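PDB 6VW7: NAD-dependent formate dehydrogenase gamma subunit from Cupriavidus necator, which carries a [2Fe-2S] cluster in a thioredoxin-like ferredoxin domain and probably takes part in electron transfer between formate oxidation and NAD+. Local coordinates for residues C110-T115 with V121-V126. Residues are numbered along the deposited sequence; the frame is centred on the assembly and turned at random.
Sequences CGFHET and VTLEPV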
loop_
_atom_site.group_PDB
_atom_site.type_symbol
_atom_site.label_atom_id
_atom_site.label_comp_id
_atom_site.label_asym_id
_atom_site.label_seq_id
_atom_site.Cartn_x
_atom_site.Cartn_y
_atom_site.Cartn_z
ATOM N N CYS A 110 15.207 -9.242 -23.821
ATOM C CA CYS A 110 15.769 -9.880 -22.639
ATOM C C CYS A 110 14.636 -10.253 -21.699
ATOM O O CYS A 110 13.526 -9.723 -21.793
ATOM C CB CYS A 110 16.783 -8.971 -21.930
ATOM S SG CYS A 110 16.059 -7.517 -21.117
ATOM N N GLY A 111 14.924 -11.182 -20.788
ATOM C CA GLY A 111 13.953 -11.609 -19.808
ATOM C C GLY A 111 13.975 -10.749 -18.558
ATOM O O GLY A 111 14.718 -9.774 -18.446
ATOM N N PHE A 112 13.139 -11.138 -17.597
ATOM C CA PHE A 112 13.139 -10.491 -16.294
ATOM C C PHE A 112 14.460 -10.747 -15.578
ATOM O O PHE A 112 15.127 -11.763 -15.798
ATOM C CB PHE A 112 11.973 -10.992 -15.438
ATOM C CG PHE A 112 10.668 -10.320 -15.740
ATOM C CD1 PHE A 112 10.430 -9.019 -15.321
ATOM C CD2 PHE A 112 9.677 -10.984 -16.440
ATOM C CE1 PHE A 112 9.229 -8.391 -15.597
ATOM C CE2 PHE A 112 8.473 -10.366 -16.713
ATOM C CZ PHE A 112 8.248 -9.066 -16.291
ATOM N N HIS A 113 14.842 -9.795 -14.730
ATOM C CA HIS A 113 16.120 -9.807 -14.024
ATOM C C HIS A 113 17.309 -9.721 -14.982
ATOM O O HIS A 113 18.438 -10.038 -14.602
ATOM C CB HIS A 113 16.260 -11.042 -13.121
ATOM C CG HIS A 113 15.079 -11.286 -12.233
ATOM N ND1 HIS A 113 14.724 -10.432 -11.211
ATOM C CD2 HIS A 113 14.178 -12.297 -12.209
ATOM C CE1 HIS A 113 13.649 -10.903 -10.600
ATOM N NE2 HIS A 113 13.299 -12.034 -11.186
ATOM N N GLU A 114 17.083 -9.299 -16.224
ATOM C CA GLU A 114 18.146 -9.140 -17.205
ATOM C C GLU A 114 18.204 -7.701 -17.708
ATOM O O GLU A 114 17.285 -6.901 -17.506
ATOM C CB GLU A 114 17.965 -10.112 -18.377
ATOM C CG GLU A 114 18.077 -11.569 -17.964
ATOM C CD GLU A 114 17.927 -12.525 -19.129
ATOM O OE1 GLU A 114 18.041 -12.076 -20.291
ATOM O OE2 GLU A 114 17.694 -13.728 -18.879
ATOM N N THR A 115 19.314 -7.389 -18.369
ATOM C CA THR A 115 19.604 -6.067 -18.903
ATOM C C THR A 115 19.797 -6.148 -20.413
ATOM O O THR A 115 20.396 -7.102 -20.921
ATOM C CB THR A 115 20.851 -5.486 -18.239
ATOM O OG1 THR A 115 20.654 -5.435 -16.821
ATOM C CG2 THR A 115 21.157 -4.089 -18.766
ATOM N N VAL A 121 18.458 -0.571 -20.356
ATOM C CA VAL A 121 17.288 -0.939 -19.571
ATOM C C VAL A 121 17.562 -2.250 -18.851
ATOM O O VAL A 121 18.050 -3.210 -19.458
ATOM C CB VAL A 121 16.029 -1.066 -20.452
ATOM C CG1 VAL A 121 14.884 -1.746 -19.676
ATOM C CG2 VAL A 121 15.592 0.296 -20.949
ATOM N N THR A 122 17.260 -2.283 -17.556
ATOM C CA THR A 122 17.153 -3.522 -16.790
ATOM C C THR A 122 15.676 -3.772 -16.514
ATOM O O THR A 122 14.995 -2.914 -15.939
ATOM C CB THR A 122 17.941 -3.443 -15.479
ATOM O OG1 THR A 122 19.346 -3.396 -15.765
ATOM C CG2 THR A 122 17.645 -4.647 -14.598
ATOM N N LEU A 123 15.190 -4.940 -16.924
ATOM C CA LEU A 123 13.788 -5.319 -16.774
ATOM C C LEU A 123 13.619 -6.133 -15.493
ATOM O O LEU A 123 14.263 -7.174 -15.329
ATOM C CB LEU A 123 13.329 -6.119 -17.989
ATOM C CG LEU A 123 11.866 -6.546 -18.039
ATOM C CD1 LEU A 123 10.980 -5.320 -18.094
ATOM C CD2 LEU A 123 11.656 -7.431 -19.253
ATOM N N GLU A 124 12.769 -5.651 -14.582
ATOM C CA GLU A 124 12.519 -6.297 -13.298
ATOM C C GLU A 124 11.026 -6.467 -13.059
ATOM O O GLU A 124 10.236 -5.587 -13.425
ATOM C CB GLU A 124 13.108 -5.473 -12.144
ATOM C CG GLU A 124 14.622 -5.328 -12.162
ATOM C CD GLU A 124 15.343 -6.521 -11.551
ATOM O OE1 GLU A 124 14.684 -7.522 -11.183
ATOM O OE2 GLU A 124 16.583 -6.449 -11.437
ATOM N N PRO A 125 10.606 -7.563 -12.425
ATOM C CA PRO A 125 9.223 -7.648 -11.966
ATOM C C PRO A 125 9.078 -6.919 -10.640
ATOM O O PRO A 125 10.030 -6.764 -9.873
ATOM C CB PRO A 125 8.993 -9.159 -11.811
ATOM C CG PRO A 125 10.338 -9.665 -11.358
ATOM C CD PRO A 125 11.393 -8.730 -11.985
ATOM N N VAL A 126 7.875 -6.427 -10.398
ATOM C CA VAL A 126 7.488 -5.903 -9.097
ATOM C C VAL A 126 6.104 -6.456 -8.798
ATOM O O VAL A 126 5.335 -6.765 -9.715
ATOM C CB VAL A 126 7.516 -4.354 -9.070
ATOM C CG1 VAL A 126 6.542 -3.772 -10.094
ATOM C CG2 VAL A 126 7.247 -3.812 -7.660
#
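P125 sits between two rings of the facing segment: its CD lies 3.5 Å from CD1 of F112 and 3.4 Å from CE1 of H113. The F112 and P125 side chains run past each other in opposite directions, and the phenyl edge is turned to the backbone of E124, whose CA is in the ring plane, while L123 CD2 lies over one face. L123 swings CG away from its own N, to 3.9 Å from F112 CD1. On the other flank, H113 ND1 donates to E124 OE1 at 2.9 Å; the bond is bent (132° at the hydrogen) and reaches the syn side from out of the carboxylate plane, with the two planes 72° apart. The bend of E124 at chi2 (-83°) turns the carboxylate back to ND1, and its OE2 forms a salt bridge with R75. Further along, T115 OG1 and T122 OG1 share a 2.6 Å hydrogen bond in a non-hydrogen-bonded antiparallel pair, T122 OG1 also bonding G80 N, beside the straighter bond from L123 N to E114 O (2.9 Å). Strand 114-115 is outermost in this chain's thioredoxin-like sheet. With R75 and H113 both on E124, its carboxylate is probably stabilised as charged, beside P125 but apart from the F112–L123 packing, which faces helix 97-108.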